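Local coordinates for putative cell adhesion protein (Bacteroides fragilis, PDB 4H40) that probably serves as a fimbrillin-like subunit of cell-surface pili and may mediate adhesion, at residues B[94-98]-B[122-126]; B[25-29]-B[294-298]; B[116-120]-B[172-177]; B[73-77]-B[89-94]. One frame throughout, in Å; residues are numbered along the deposited sequence.

Contact 1: B[94-98]-B[122-126]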
loop_
_atom_site.group_PDB
_atom_site.type_symbol
_atom_site.label_atom_id
_atom_site.label_comp_id
_atom_site.label_asym_id
_atom_site.label_seq_id
_atom_site.Cartn_x
_atom_site.Cartn_y
_atom_site.Cartn_z
ATOM N N VAL B 94 -39.139 -8.297 -16.315
ATOM C CA VAL B 94 -37.688 -8.357 -16.486
ATOM C C VAL B 94 -37.209 -9.754 -16.880
ATOM O O VAL B 94 -37.947 -10.742 -16.742
ATOM C CB VAL B 94 -36.921 -7.858 -15.228
ATOM C CG1 VAL B 94 -37.104 -6.355 -15.015
ATOM C CG2 VAL B 94 -37.292 -8.654 -13.975
ATOM N N ASP B 95 -35.947 -9.814 -17.358
ATOM C CA ASP B 95 -35.249 -11.055 -17.661
ATOM C C ASP B 95 -34.635 -11.573 -16.336
ATOM O O ASP B 95 -34.758 -10.902 -15.302
ATOM C CB ASP B 95 -34.191 -10.846 -18.782
ATOM C CG ASP B 95 -32.979 -9.953 -18.484
ATOM O OD1 ASP B 95 -32.837 -9.496 -17.326
ATOM O OD2 ASP B 95 -32.164 -9.725 -19.409
ATOM N N ASP B 96 -33.952 -12.727 -16.355
ATOM C CA ASP B 96 -33.364 -13.291 -15.135
ATOM C C ASP B 96 -32.242 -12.403 -14.546
ATOM O O ASP B 96 -31.932 -12.529 -13.363
ATOM C CB ASP B 96 -32.874 -14.734 -15.372
ATOM C CG ASP B 96 -33.982 -15.778 -15.486
ATOM O OD1 ASP B 96 -35.185 -15.400 -15.378
ATOM O OD2 ASP B 96 -33.653 -16.978 -15.645
ATOM N N ASN B 97 -31.701 -11.462 -15.336
ATOM C CA ASN B 97 -30.645 -10.556 -14.889
ATOM C C ASN B 97 -31.195 -9.220 -14.377
ATOM O O ASN B 97 -30.418 -8.378 -13.935
ATOM C CB ASN B 97 -29.642 -10.331 -16.018
ATOM C CG ASN B 97 -28.825 -11.565 -16.324
ATOM O OD1 ASN B 97 -28.846 -12.083 -17.447
ATOM N ND2 ASN B 97 -28.128 -12.104 -15.317
ATOM N N GLY B 98 -32.511 -9.046 -14.429
ATOM C CA GLY B 98 -33.190 -7.845 -13.963
ATOM C C GLY B 98 -33.333 -6.705 -14.952
ATOM O O GLY B 98 -33.710 -5.601 -14.558
ATOM N N PRO B 122 -30.187 -5.162 -9.061
ATOM C CA PRO B 122 -31.253 -5.362 -10.074
ATOM C C PRO B 122 -32.274 -6.448 -9.715
ATOM O O PRO B 122 -32.001 -7.302 -8.866
ATOM C CB PRO B 122 -30.467 -5.770 -11.332
ATOM C CG PRO B 122 -29.102 -5.199 -11.128
ATOM C CD PRO B 122 -28.854 -5.384 -9.660
ATOM N N ALA B 123 -33.449 -6.421 -10.392
ATOM C CA ALA B 123 -34.544 -7.374 -10.173
ATOM C C ALA B 123 -34.194 -8.762 -10.729
ATOM O O ALA B 123 -34.936 -9.317 -11.554
ATOM C CB ALA B 123 -35.836 -6.848 -10.794
ATOM N N LYS B 124 -33.050 -9.314 -10.268
ATOM C CA LYS B 124 -32.541 -10.624 -10.678
ATOM C C LYS B 124 -33.493 -11.737 -10.237
ATOM O O LYS B 124 -34.188 -11.592 -9.231
ATOM C CB LYS B 124 -31.121 -10.879 -10.123
ATOM C CG LYS B 124 -30.044 -10.021 -10.766
ATOM C CD LYS B 124 -28.647 -10.525 -10.397
ATOM C CE LYS B 124 -27.835 -10.779 -11.639
ATOM N NZ LYS B 124 -26.702 -11.695 -11.366
ATOM N N ALA B 125 -33.537 -12.839 -11.003
ATOM C CA ALA B 125 -34.394 -13.984 -10.704
ATOM C C ALA B 125 -33.842 -14.807 -9.532
ATOM O O ALA B 125 -32.623 -14.948 -9.378
ATOM C CB ALA B 125 -34.538 -14.856 -11.933
ATOM N N LEU B 126 -34.744 -15.332 -8.700
ATOM C CA LEU B 126 -34.361 -16.150 -7.556
ATOM C C LEU B 126 -33.973 -17.535 -8.024
ATOM O O LEU B 126 -34.625 -18.090 -8.913
ATOM C CB LEU B 126 -35.480 -16.242 -6.506
ATOM C CG LEU B 126 -35.972 -14.934 -5.905
ATOM C CD1 LEU B 126 -37.349 -15.095 -5.320
ATOM C CD2 LEU B 126 -35.010 -14.395 -4.881
#

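Contact 2: B[25-29]-B[294-298]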
loop_
_atom_site.group_PDB
_atom_site.type_symbol
_atom_site.label_atom_id
_atom_site.label_comp_id
_atom_site.label_asym_id
_atom_site.label_seq_id
_atom_site.Cartn_x
_atom_site.Cartn_y
_atom_site.Cartn_z
ATOM N N PRO B 25 -25.114 4.053 -0.178
ATOM C CA PRO B 25 -24.046 3.809 -1.160
ATOM C C PRO B 25 -22.789 3.229 -0.520
ATOM O O PRO B 25 -22.564 3.347 0.688
ATOM C CB PRO B 25 -23.782 5.207 -1.720
ATOM C CG PRO B 25 -24.117 6.107 -0.594
ATOM C CD PRO B 25 -25.273 5.495 0.098
ATOM N N SER B 26 -21.959 2.632 -1.342
ATOM C CA SER B 26 -20.682 2.063 -0.943
ATOM C C SER B 26 -19.742 3.165 -0.382
ATOM O O SER B 26 -19.704 4.261 -0.953
ATOM C CB SER B 26 -20.060 1.390 -2.157
ATOM O OG SER B 26 -18.815 0.827 -1.802
ATOM N N ILE B 27 -19.018 2.887 0.733
ATOM C CA ILE B 27 -18.072 3.826 1.363
ATOM C C ILE B 27 -16.712 3.156 1.586
ATOM O O ILE B 27 -16.584 1.943 1.462
ATOM C CB ILE B 27 -18.601 4.428 2.700
ATOM C CG1 ILE B 27 -18.922 3.351 3.755
ATOM C CG2 ILE B 27 -19.746 5.427 2.496
ATOM C CD1 ILE B 27 -18.292 3.657 5.143
ATOM N N SER B 28 -15.700 3.934 1.941
ATOM C CA SER B 28 -14.378 3.369 2.199
ATOM C C SER B 28 -14.356 2.638 3.539
ATOM O O SER B 28 -15.070 3.055 4.461
ATOM C CB SER B 28 -13.318 4.460 2.183
ATOM O OG SER B 28 -13.088 4.905 0.855
ATOM N N PRO B 29 -13.494 1.603 3.716
ATOM C CA PRO B 29 -13.407 0.946 5.026
ATOM C C PRO B 29 -12.959 1.882 6.157
ATOM O O PRO B 29 -12.431 2.981 5.957
ATOM C CB PRO B 29 -12.370 -0.154 4.800
ATOM C CG PRO B 29 -12.322 -0.345 3.356
ATOM C CD PRO B 29 -12.562 0.979 2.756
ATOM N N GLY B 294 -20.398 -3.728 0.839
ATOM C CA GLY B 294 -20.724 -2.330 1.092
ATOM C C GLY B 294 -19.545 -1.386 1.154
ATOM O O GLY B 294 -19.742 -0.207 1.433
ATOM N N HIS B 295 -18.311 -1.879 0.865
ATOM C CA HIS B 295 -17.103 -1.045 0.908
ATOM C C HIS B 295 -16.447 -0.856 -0.443
ATOM O O HIS B 295 -16.563 -1.713 -1.321
ATOM C CB HIS B 295 -16.079 -1.612 1.876
ATOM C CG HIS B 295 -16.544 -1.557 3.294
ATOM N ND1 HIS B 295 -16.746 -2.704 4.018
ATOM C CD2 HIS B 295 -16.862 -0.489 4.066
ATOM C CE1 HIS B 295 -17.155 -2.306 5.210
ATOM N NE2 HIS B 295 -17.259 -0.985 5.280
ATOM N N SER B 296 -15.764 0.297 -0.603
ATOM C CA SER B 296 -15.030 0.699 -1.803
ATOM C C SER B 296 -13.554 0.636 -1.545
ATOM O O SER B 296 -13.081 1.125 -0.524
ATOM C CB SER B 296 -15.404 2.109 -2.234
ATOM O OG SER B 296 -16.710 2.195 -2.771
ATOM N N TYR B 297 -12.824 0.044 -2.477
ATOM C CA TYR B 297 -11.384 -0.093 -2.405
ATOM C C TYR B 297 -10.886 0.703 -3.592
ATOM O O TYR B 297 -10.920 0.230 -4.729
ATOM C CB TYR B 297 -10.985 -1.601 -2.370
ATOM C CG TYR B 297 -11.628 -2.297 -1.186
ATOM C CD1 TYR B 297 -12.921 -2.814 -1.273
ATOM C CD2 TYR B 297 -11.008 -2.306 0.059
ATOM C CE1 TYR B 297 -13.566 -3.348 -0.165
ATOM C CE2 TYR B 297 -11.635 -2.862 1.170
ATOM C CZ TYR B 297 -12.933 -3.340 1.064
ATOM O OH TYR B 297 -13.548 -3.897 2.163
ATOM N N ASN B 298 -10.665 2.003 -3.336
ATOM C CA ASN B 298 -10.255 3.034 -4.289
ATOM C C ASN B 298 -8.757 3.165 -4.412
ATOM O O ASN B 298 -8.071 3.216 -3.423
ATOM C CB ASN B 298 -10.813 4.369 -3.844
ATOM C CG ASN B 298 -12.279 4.297 -3.581
ATOM O OD1 ASN B 298 -13.016 3.637 -4.318
ATOM N ND2 ASN B 298 -12.726 4.942 -2.507
#

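Contact 3: B[116-120]-B[172-177]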
loop_
_atom_site.group_PDB
_atom_site.type_symbol
_atom_site.label_atom_id
_atom_site.label_comp_id
_atom_site.label_asym_id
_atom_site.label_seq_id
_atom_site.Cartn_x
_atom_site.Cartn_y
_atom_site.Cartn_z
ATOM N N TYR B 116 -43.731 -11.100 5.026
ATOM C CA TYR B 116 -42.353 -10.624 5.113
ATOM C C TYR B 116 -41.936 -10.262 3.720
ATOM O O TYR B 116 -42.394 -10.902 2.776
ATOM C CB TYR B 116 -41.423 -11.701 5.687
ATOM C CG TYR B 116 -41.544 -11.879 7.183
ATOM C CD1 TYR B 116 -40.892 -11.016 8.062
ATOM C CD2 TYR B 116 -42.267 -12.938 7.723
ATOM C CE1 TYR B 116 -40.984 -11.185 9.442
ATOM C CE2 TYR B 116 -42.357 -13.125 9.100
ATOM C CZ TYR B 116 -41.716 -12.243 9.958
ATOM O OH TYR B 116 -41.798 -12.412 11.319
ATOM N N PHE B 117 -41.099 -9.245 3.553
ATOM C CA PHE B 117 -40.669 -8.916 2.204
ATOM C C PHE B 117 -39.207 -8.497 2.182
ATOM O O PHE B 117 -38.700 -7.867 3.114
ATOM C CB PHE B 117 -41.591 -7.873 1.508
ATOM C CG PHE B 117 -41.657 -6.500 2.133
ATOM C CD1 PHE B 117 -42.554 -6.227 3.156
ATOM C CD2 PHE B 117 -40.831 -5.470 1.686
ATOM C CE1 PHE B 117 -42.592 -4.959 3.761
ATOM C CE2 PHE B 117 -40.875 -4.196 2.285
ATOM C CZ PHE B 117 -41.761 -3.949 3.314
ATOM N N ARG B 118 -38.527 -8.911 1.112
ATOM C CA ARG B 118 -37.128 -8.602 0.836
ATOM C C ARG B 118 -37.039 -7.922 -0.519
ATOM O O ARG B 118 -37.949 -8.061 -1.349
ATOM C CB ARG B 118 -36.241 -9.859 0.882
ATOM C CG ARG B 118 -36.298 -10.596 2.199
ATOM C CD ARG B 118 -35.058 -11.415 2.428
ATOM N NE ARG B 118 -34.697 -11.347 3.838
ATOM C CZ ARG B 118 -33.494 -11.040 4.301
ATOM N NH1 ARG B 118 -32.487 -10.831 3.470
ATOM N NH2 ARG B 118 -33.281 -10.968 5.599
ATOM N N ILE B 119 -35.965 -7.148 -0.724
ATOM C CA ILE B 119 -35.720 -6.404 -1.961
ATOM C C ILE B 119 -34.371 -6.777 -2.503
ATOM O O ILE B 119 -33.433 -7.010 -1.738
ATOM C CB ILE B 119 -35.808 -4.843 -1.785
ATOM C CG1 ILE B 119 -36.836 -4.354 -0.733
ATOM C CG2 ILE B 119 -35.900 -4.096 -3.131
ATOM C CD1 ILE B 119 -38.248 -4.579 -1.057
ATOM N N LEU B 120 -34.277 -6.777 -3.833
ATOM C CA LEU B 120 -33.073 -6.998 -4.634
ATOM C C LEU B 120 -33.041 -5.963 -5.733
ATOM O O LEU B 120 -34.095 -5.631 -6.290
ATOM C CB LEU B 120 -33.053 -8.405 -5.251
ATOM C CG LEU B 120 -33.040 -9.579 -4.311
ATOM C CD1 LEU B 120 -33.686 -10.747 -4.950
ATOM C CD2 LEU B 120 -31.634 -9.944 -3.879
ATOM N N LEU B 172 -46.926 0.375 0.469
ATOM C CA LEU B 172 -45.856 -0.443 1.024
ATOM C C LEU B 172 -44.588 0.396 1.099
ATOM O O LEU B 172 -43.965 0.666 0.076
ATOM C CB LEU B 172 -45.653 -1.694 0.148
ATOM C CG LEU B 172 -44.616 -2.713 0.608
ATOM C CD1 LEU B 172 -45.185 -3.627 1.639
ATOM C CD2 LEU B 172 -44.159 -3.544 -0.546
ATOM N N TYR B 173 -44.234 0.850 2.302
ATOM C CA TYR B 173 -43.032 1.662 2.491
ATOM C C TYR B 173 -41.804 0.737 2.576
ATOM O O TYR B 173 -41.688 -0.095 3.497
ATOM C CB TYR B 173 -43.171 2.582 3.721
ATOM C CG TYR B 173 -44.173 3.698 3.515
ATOM C CD1 TYR B 173 -43.818 4.867 2.844
ATOM C CD2 TYR B 173 -45.479 3.586 3.988
ATOM C CE1 TYR B 173 -44.740 5.895 2.640
ATOM C CE2 TYR B 173 -46.411 4.610 3.795
ATOM C CZ TYR B 173 -46.038 5.764 3.115
ATOM O OH TYR B 173 -46.941 6.791 2.909
ATOM N N LEU B 174 -40.917 0.857 1.572
ATOM C CA LEU B 174 -39.736 0.022 1.469
ATOM C C LEU B 174 -38.623 0.549 2.323
ATOM O O LEU B 174 -38.380 1.758 2.318
ATOM C CB LEU B 174 -39.240 -0.107 0.019
ATOM C CG LEU B 174 -40.169 -0.699 -1.029
ATOM C CD1 LEU B 174 -39.392 -1.071 -2.231
ATOM C CD2 LEU B 174 -40.876 -1.920 -0.529
ATOM N N PRO B 175 -37.902 -0.337 3.047
ATOM C CA PRO B 175 -36.736 0.138 3.794
ATOM C C PRO B 175 -35.558 0.418 2.834
ATOM O O PRO B 175 -35.578 -0.070 1.694
ATOM C CB PRO B 175 -36.434 -1.021 4.758
ATOM C CG PRO B 175 -37.458 -2.107 4.456
ATOM C CD PRO B 175 -38.027 -1.807 3.132
ATOM N N PRO B 176 -34.541 1.224 3.208
ATOM C CA PRO B 176 -33.414 1.407 2.284
ATOM C C PRO B 176 -32.661 0.076 2.082
ATOM O O PRO B 176 -32.761 -0.834 2.911
ATOM C CB PRO B 176 -32.551 2.472 2.964
ATOM C CG PRO B 176 -32.918 2.425 4.401
ATOM C CD PRO B 176 -34.323 1.921 4.496
ATOM N N ILE B 177 -31.967 -0.062 0.935
ATOM C CA ILE B 177 -31.197 -1.263 0.612
ATOM C C ILE B 177 -29.694 -0.896 0.610
ATOM O O ILE B 177 -29.331 0.270 0.655
ATOM C CB ILE B 177 -31.710 -1.964 -0.682
ATOM C CG1 ILE B 177 -31.700 -1.027 -1.924
ATOM C CG2 ILE B 177 -33.096 -2.596 -0.440
ATOM C CD1 ILE B 177 -32.333 -1.630 -3.242
#

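Contact 4: B[73-77]-B[89-94]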
loop_
_atom_site.group_PDB
_atom_site.type_symbol
_atom_site.label_atom_id
_atom_site.label_comp_id
_atom_site.label_asym_id
_atom_site.label_seq_id
_atom_site.Cartn_x
_atom_site.Cartn_y
_atom_site.Cartn_z
ATOM N N SER B 73 -44.277 -12.445 -6.386
ATOM C CA SER B 73 -42.986 -11.928 -6.826
ATOM C C SER B 73 -43.236 -10.861 -7.908
ATOM O O SER B 73 -43.952 -11.134 -8.875
ATOM C CB SER B 73 -42.095 -13.060 -7.326
ATOM O OG SER B 73 -40.726 -12.714 -7.207
ATOM N N LYS B 74 -42.713 -9.629 -7.700
ATOM C CA LYS B 74 -42.940 -8.499 -8.616
ATOM C C LYS B 74 -41.681 -7.675 -8.830
ATOM O O LYS B 74 -40.926 -7.452 -7.887
ATOM C CB LYS B 74 -44.075 -7.586 -8.086
ATOM C CG LYS B 74 -44.655 -6.594 -9.107
ATOM C CD LYS B 74 -45.836 -7.149 -9.884
ATOM C CE LYS B 74 -45.497 -7.357 -11.335
ATOM N NZ LYS B 74 -46.660 -7.870 -12.098
ATOM N N ALA B 75 -41.495 -7.185 -10.068
ATOM C CA ALA B 75 -40.383 -6.340 -10.486
ATOM C C ALA B 75 -40.868 -4.925 -10.785
ATOM O O ALA B 75 -41.975 -4.746 -11.301
ATOM C CB ALA B 75 -39.717 -6.935 -11.707
ATOM N N TYR B 76 -40.049 -3.913 -10.445
ATOM C CA TYR B 76 -40.414 -2.507 -10.664
ATOM C C TYR B 76 -39.315 -1.724 -11.353
ATOM O O TYR B 76 -38.146 -2.052 -11.175
ATOM C CB TYR B 76 -40.759 -1.821 -9.334
ATOM C CG TYR B 76 -42.021 -2.350 -8.701
ATOM C CD1 TYR B 76 -41.989 -3.457 -7.853
ATOM C CD2 TYR B 76 -43.247 -1.732 -8.923
ATOM C CE1 TYR B 76 -43.152 -3.953 -7.264
ATOM C CE2 TYR B 76 -44.420 -2.227 -8.347
ATOM C CZ TYR B 76 -44.365 -3.337 -7.513
ATOM O OH TYR B 76 -45.491 -3.812 -6.887
ATOM N N LEU B 77 -39.691 -0.696 -12.142
ATOM C CA LEU B 77 -38.739 0.191 -12.808
ATOM C C LEU B 77 -38.712 1.517 -12.050
ATOM O O LEU B 77 -39.762 2.042 -11.670
ATOM C CB LEU B 77 -39.072 0.391 -14.297
ATOM C CG LEU B 77 -38.118 1.291 -15.095
ATOM C CD1 LEU B 77 -36.785 0.614 -15.351
ATOM C CD2 LEU B 77 -38.723 1.701 -16.391
ATOM N N LEU B 89 -41.968 4.026 -8.470
ATOM C CA LEU B 89 -41.808 2.604 -8.851
ATOM C C LEU B 89 -42.933 2.111 -9.771
ATOM O O LEU B 89 -44.113 2.092 -9.385
ATOM C CB LEU B 89 -41.714 1.718 -7.598
ATOM C CG LEU B 89 -40.564 2.036 -6.634
ATOM C CD1 LEU B 89 -40.778 1.381 -5.282
ATOM C CD2 LEU B 89 -39.243 1.598 -7.195
ATOM N N TYR B 90 -42.557 1.717 -11.002
ATOM C CA TYR B 90 -43.501 1.282 -12.027
ATOM C C TYR B 90 -43.427 -0.214 -12.283
ATOM O O TYR B 90 -42.367 -0.705 -12.666
ATOM C CB TYR B 90 -43.254 2.032 -13.343
ATOM C CG TYR B 90 -43.396 3.530 -13.221
ATOM C CD1 TYR B 90 -42.307 4.327 -12.883
ATOM C CD2 TYR B 90 -44.621 4.160 -13.464
ATOM C CE1 TYR B 90 -42.437 5.712 -12.757
ATOM C CE2 TYR B 90 -44.763 5.541 -13.340
ATOM C CZ TYR B 90 -43.667 6.316 -12.996
ATOM O OH TYR B 90 -43.803 7.679 -12.894
ATOM N N PRO B 91 -44.548 -0.948 -12.152
ATOM C CA PRO B 91 -44.513 -2.392 -12.434
ATOM C C PRO B 91 -43.940 -2.672 -13.822
ATOM O O PRO B 91 -44.256 -1.971 -14.782
ATOM C CB PRO B 91 -45.989 -2.811 -12.334
ATOM C CG PRO B 91 -46.604 -1.807 -11.441
ATOM C CD PRO B 91 -45.895 -0.514 -11.728
ATOM N N CYS B 92 -43.040 -3.644 -13.909
ATOM C CA CYS B 92 -42.414 -3.997 -15.176
ATOM C C CYS B 92 -42.172 -5.507 -15.251
ATOM O O CYS B 92 -42.449 -6.240 -14.294
ATOM C CB CYS B 92 -41.121 -3.204 -15.382
ATOM S SG CYS B 92 -39.775 -3.634 -14.243
ATOM N N GLU B 93 -41.708 -5.968 -16.419
ATOM C CA GLU B 93 -41.356 -7.361 -16.674
ATOM C C GLU B 93 -39.876 -7.397 -16.982
ATOM O O GLU B 93 -39.388 -6.561 -17.752
ATOM C CB GLU B 93 -42.202 -7.960 -17.804
ATOM C CG GLU B 93 -43.660 -8.185 -17.425
ATOM C CD GLU B 93 -43.938 -9.148 -16.283
ATOM O OE1 GLU B 93 -43.221 -10.167 -16.154
ATOM O OE2 GLU B 93 -44.901 -8.889 -15.527
ATOM N N VAL B 94 -39.139 -8.297 -16.315
ATOM C CA VAL B 94 -37.688 -8.357 -16.486
ATOM C C VAL B 94 -37.209 -9.754 -16.880
ATOM O O VAL B 94 -37.947 -10.742 -16.742
ATOM C CB VAL B 94 -36.921 -7.858 -15.228
ATOM C CG1 VAL B 94 -37.104 -6.355 -15.015
ATOM C CG2 VAL B 94 -37.292 -8.654 -13.975
#

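Contact 1: B[94-98]-B[122-126]
Asp96 and Ala125 supply the hydrogen bond that joins these two loops: Ala125 N donates to Asp96 O over 2.9 Å. The N-H...O angle of 167° makes it nearly straight at the hydrogen, although the donor is tilted 31° from the carbonyl plane. Asp96 O also lies 3.3 Å from Lys124 CA in a CA-H...O contact, and Gly98 CA makes another with Ala123 O at 3.3 Å.

Local turns set up this fit. A type I turn spans Asp95 to Gly98, and an inverse gamma turn is centred on Ala123, just after a cis peptide bond that precedes Pro122.

Side-chain packing is modest. Val94 CG2 rests 3.9 Å from Ala123 CB, and Ala125 CB lies 3.5 Å from Asp96 OD1. Lys124 lays its aliphatic stem along the turn, with CG 3.6 Å from Asn97 O. Farther out, its CE passes Asn97 ND2, the two chains crossing at a slant. Lys124 NZ is held by a salt bridge to Glu138 and a hydrogen bond to Asn133 O.

Thr56 OG1 bonds both Gly98 O and Ala123 N, while Arg58 takes Ala123 O and Lys124 O. The joint is therefore chiefly a backbone one, in which carbonyl oxygens of both loops are satisfied by amides or by polar side chains of strand 56-62.

Contact 2: B[25-29]-B[294-298]
Ile27 and His295 form a single beta bridge, their CA atoms 5.0 Å apart, where the loop after strand 23-24 meets the approach to strand 296-305. The end-to-end directions of the touching parts differ by 72°, so the backbones diverge instead of running on as paired strands. Both polar groups of Ile27 take part: its N donates to Gly294 O over 3.3 Å, and its O accepts from Ser296 N over 2.8 Å. The second donor sits 46° out of the plane of the Ile27 carbonyl. His295 CA adds a CA-H...O contact to the same oxygen at 3.1 Å.

Among the side chains, two serine hydroxyls are hydrogen-bonded, Ser26 OG to Ser296 OG at 2.7 Å. Ser26 extends its hydroxyl opposite the backbone N (chi1 180°), which carries it across to the serine of the strand. The imidazole of His295 presents its edge to Ile27 O, which lies near the plane of the ring, 3.6 Å from His295 CD2, while ND1 is bonded to Thr292. Pro29 covers the far end: its CG approaches Tyr297 CE2 to 3.4 Å, with the two rings obliquely disposed, and its CD lies 3.3 Å from Ser296 O. Tyr297 OH is bonded to Thr292 N.

Segment 294-298 also makes backbone bonds to Thr181, Arg183 and Gln185 of strand 177-190. The chemistry implies a short polar clasp, two backbone hydrogen bonds and one hydroxyl-hydroxyl bond, finished by a proline-tyrosine apolar contact, that joins an N-terminal loop to a strand near the C terminus.

Contact 3: B[116-120]-B[172-177]
Ile119, which with Phe117 carries this contact, has its backbone N hydrogen-bonded to Thr143 OG1; nothing polar bonds the two segments to each other. The contact is apolar packing between strand 113-121, which pairs with strand 56-62, and the end of strand 169-173 with the proline-containing connection that follows it. Strand 169-173 belongs to a separate small sheet with strand 14-19. That layering is consistent with a beta-sandwich core, as expected for a family of the transthyretin clan.

Phe117 and Ile119, two residues apart on their strand, both direct their CB atoms at the opposing segment. A chi1 of 63° sets the phenyl group of Phe117 between its own backbone N and carbonyl carbon, and from there it projects into the layer. Leu172 CD1 lies over one face of the ring in a CH-pi contact, 4.0 Å from the centroid and 26° off the normal, shifted toward the rim. Tyr173 O lies at the ring edge, near its plane, 3.9 Å from Phe117 CZ. Leu174 CD2 meets Phe117 CE2 obliquely at 3.6 Å, and Pro175 CD reaches the same ring carbon at 3.8 Å.

Leu174 serves both residues, since its CD2 also touches Ile119 CD1 at 3.8 Å. Val155 and Thr153 of strand 153-157 pack on Phe117 as well, and Leu59 of strand 56-62 lies against both Ile119 and Leu172. Past the two prolines, the chain brings Ile177 back to the strand. Its side chain and that of Ile119 cross at about a right angle, and the methyl Ile177 CG2 stops 3.8 Å from Ile119 CB.

Contact 4: B[73-77]-B[89-94]
The beta hairpin of strands 74-79 and 88-94 is twisted: the axes of strand 74-77 and strand 89-94 make an angle of 124° and approach to 4.2 Å. Leu77 and Tyr90 form an antiparallel hydrogen-bonded pair, closed by Leu77 N to Tyr90 O at 2.7 Å and by Tyr90 N to Leu77 O at 2.9 Å. The latter bond lies in the carbonyl plane of Leu77 and is nearly straight, at 171°. Next comes the non-hydrogen-bonded pair of Tyr76 and Pro91, a place where the missing amide hydrogen of proline costs no cross-strand bond. Cys92 N then donates to Ala75 O over 3.0 Å.

Side chains fill in around this frame. The Tyr76 ring leans obliquely on the backbone of the facing strand and puts CE2 3.8 Å from Pro91 CG, while its CD2 borders Leu89 CB. Cys92 folds its sulphur back over the neighbouring strand (chi1 68°), SG lying over the Tyr76-Leu77 peptide, 3.5 Å from Tyr76 C, with Leu77 CB and Ala75 CB farther off. Ala75 CB meets Val94 CG2 at 3.7 Å.

Lys74 bends at chi2 and chi3 toward Glu93, but the salt bridge from its NZ to Glu93 OE2 is long at 4.0 Å; Thr106 O accepts a hydrogen bond from the same nitrogen. Strand 56-62 flanks strand 74-79, and strand 100-102 flanks strand 88-94. Cohesion of the hairpin thus rests on its backbone hydrogen bonds and on apolar packing round Tyr76, Leu77 and Cys92, and the distant ion pair can add only weakly.

Contact 2 opens first, at 25-29, and closes last, joining the loop after strand 23-24 to strand 296-305; the other three are nested inside its long loop. Contact 4 closes the short hairpin of strands 74-79 and 88-94. Contact 1 follows in series from the shared Val94, joins the loops after strands 88-94 and 113-121, and touches contact 4 through Ala123 and Ala75. Contact 3 leaves strand 113-121 before contact 1 has closed, so the two cross, meeting at Leu120 and Leu126; it ties that strand to the chain leaving strand 169-173. Leu174 and Leu89 connect contacts 3 and 4. Contact 2 stands apart, its nearest atoms about 6 Å from those of contact 3.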